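Local coordinates for putative fumarylacetoacetate hydrolase family protein (PDB 3S52) that is of unknown function but is a putative member of the fumarylacetoacetate hydrolase family, with a strand-rich mixed alpha-beta fold, at residues R165-I168 with T169-P173. Numbering follows the deposited sequence.
Sequences RDMI and TPIIP
Pro170 offers its puckered ring, the nearest thing to a flat group at this bend, to Ile168 and Met167, which both come obliquely from the same side of it. Ile168 O lies 3.6 Å from Pro170 CD, while Met167 CB stands more loosely, further out of the ring plane, 4.4 Å from Pro170 CA. Proline suits the N-cap position because its closed ring limits the backbone just where the helix begins. The main side-chain contact comes one residue later. Met167, modelled as selenomethionine, starts beside its own backbone N (chi1 -74°) and then runs extended, which carries its SE to Ile171 CG1 at 3.8 Å. The two chains pass at a slant, an apolar meeting that suits a long flexible residue and a branched one, both buried. Nearer the bend, Met167 CB also packs 3.7 Å from Thr169 O. The CB bonds of Ile168 and Thr169 point away from each other's segment, and their side chains cross at about a right angle; branching at CB restrains the backbone here. No hydrogen bond joins 165-168 to 169-173, but Asn28 bonds to Ile168 through the backbone and accepts Thr169 N with OD1, and Gln146 OE1 accepts Ile171 N. Met167 further touches Tyr29 and Thr192. The bend thus links strand 157-163, within this chain an edge strand of a four-stranded antiparallel sheet, to helix 171-181, whose start rests against helix 89-95 through Ile172 and Pro173 on Glu89.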
loop_
_atom_site.group_PDB
_atom_site.type_symbol
_atom_site.label_atom_id
_atom_site.label_comp_id
_atom_site.label_asym_id
_atom_site.label_seq_id
_atom_site.Cartn_x
_atom_site.Cartn_y
_atom_site.Cartn_z
ATOM N N ARG A 165 -11.835 -18.812 14.127
ATOM C CA ARG A 165 -11.125 -20.008 14.581
ATOM C C ARG A 165 -10.525 -20.757 13.394
ATOM O O ARG A 165 -9.621 -21.585 13.561
ATOM C CB ARG A 165 -12.027 -20.939 15.397
ATOM C CG ARG A 165 -13.074 -21.692 14.579
ATOM C CD ARG A 165 -13.800 -22.754 15.421
ATOM N NE ARG A 165 -14.492 -22.158 16.561
ATOM C CZ ARG A 165 -15.693 -21.587 16.501
ATOM N NH1 ARG A 165 -16.357 -21.525 15.353
ATOM N NH2 ARG A 165 -16.231 -21.073 17.595
ATOM N N ASP A 166 -11.009 -20.459 12.189
ATOM C CA ASP A 166 -10.547 -21.177 11.012
ATOM C C ASP A 166 -9.346 -20.497 10.345
ATOM O O ASP A 166 -8.824 -20.990 9.354
ATOM C CB ASP A 166 -11.699 -21.397 10.019
ATOM C CG ASP A 166 -12.743 -22.386 10.549
ATOM O OD1 ASP A 166 -12.373 -23.275 11.346
ATOM O OD2 ASP A 166 -13.930 -22.280 10.186
HETATM N N MSE A 167 -8.895 -19.375 10.897
HETATM C CA MSE A 167 -7.689 -18.728 10.368
HETATM C C MSE A 167 -6.529 -19.711 10.331
HETATM O O MSE A 167 -6.303 -20.438 11.299
HETATM C CB MSE A 167 -7.292 -17.503 11.205
HETATM C CG MSE A 167 -8.204 -16.316 10.962
HETATM SE SE MSE A 167 -7.779 -14.741 12.036
HETATM C CE MSE A 167 -9.326 -13.698 11.599
ATOM N N ILE A 168 -5.803 -19.731 9.216
ATOM C CA ILE A 168 -4.608 -20.559 9.078
ATOM C C ILE A 168 -3.473 -19.976 9.909
ATOM O O ILE A 168 -2.820 -20.689 10.652
ATOM C CB ILE A 168 -4.180 -20.705 7.595
ATOM C CG1 ILE A 168 -5.174 -21.601 6.836
ATOM C CG2 ILE A 168 -2.760 -21.251 7.498
ATOM C CD1 ILE A 168 -4.992 -21.573 5.317
ATOM N N THR A 169 -3.249 -18.672 9.797
ATOM C CA THR A 169 -2.328 -17.999 10.704
ATOM C C THR A 169 -3.161 -17.131 11.649
ATOM O O THR A 169 -3.822 -16.203 11.202
ATOM C CB THR A 169 -1.303 -17.121 9.940
ATOM O OG1 THR A 169 -0.705 -17.879 8.877
ATOM C CG2 THR A 169 -0.198 -16.613 10.892
ATOM N N PRO A 170 -3.162 -17.459 12.955
ATOM C CA PRO A 170 -3.965 -16.753 13.957
ATOM C C PRO A 170 -3.547 -15.291 14.078
ATOM O O PRO A 170 -2.445 -14.940 13.656
ATOM C CB PRO A 170 -3.637 -17.503 15.251
ATOM C CG PRO A 170 -3.191 -18.834 14.800
ATOM C CD PRO A 170 -2.389 -18.547 13.572
ATOM N N ILE A 171 -4.423 -14.464 14.648
ATOM C CA ILE A 171 -4.235 -13.011 14.705
ATOM C C ILE A 171 -2.886 -12.539 15.243
ATOM O O ILE A 171 -2.201 -11.723 14.623
ATOM C CB ILE A 171 -5.347 -12.356 15.558
ATOM C CG1 ILE A 171 -6.708 -12.483 14.859
ATOM C CG2 ILE A 171 -5.014 -10.908 15.858
ATOM C CD1 ILE A 171 -7.878 -12.194 15.787
ATOM N N ILE A 172 -2.513 -13.028 16.416
ATOM C CA ILE A 172 -1.291 -12.547 17.054
ATOM C C ILE A 172 0.006 -12.859 16.282
ATOM O O ILE A 172 0.739 -11.945 15.921
ATOM C CB ILE A 172 -1.228 -12.982 18.533
ATOM C CG1 ILE A 172 -2.215 -12.125 19.336
ATOM C CG2 ILE A 172 0.172 -12.823 19.086
ATOM C CD1 ILE A 172 -2.813 -12.845 20.514
ATOM N N PRO A 173 0.283 -14.144 16.007
ATOM C CA PRO A 173 1.446 -14.420 15.153
ATOM C C PRO A 173 1.377 -13.723 13.787
ATOM O O PRO A 173 2.419 -13.397 13.210
ATOM C CB PRO A 173 1.413 -15.947 14.969
ATOM C CG PRO A 173 0.025 -16.393 15.461
ATOM C CD PRO A 173 -0.373 -15.375 16.495
#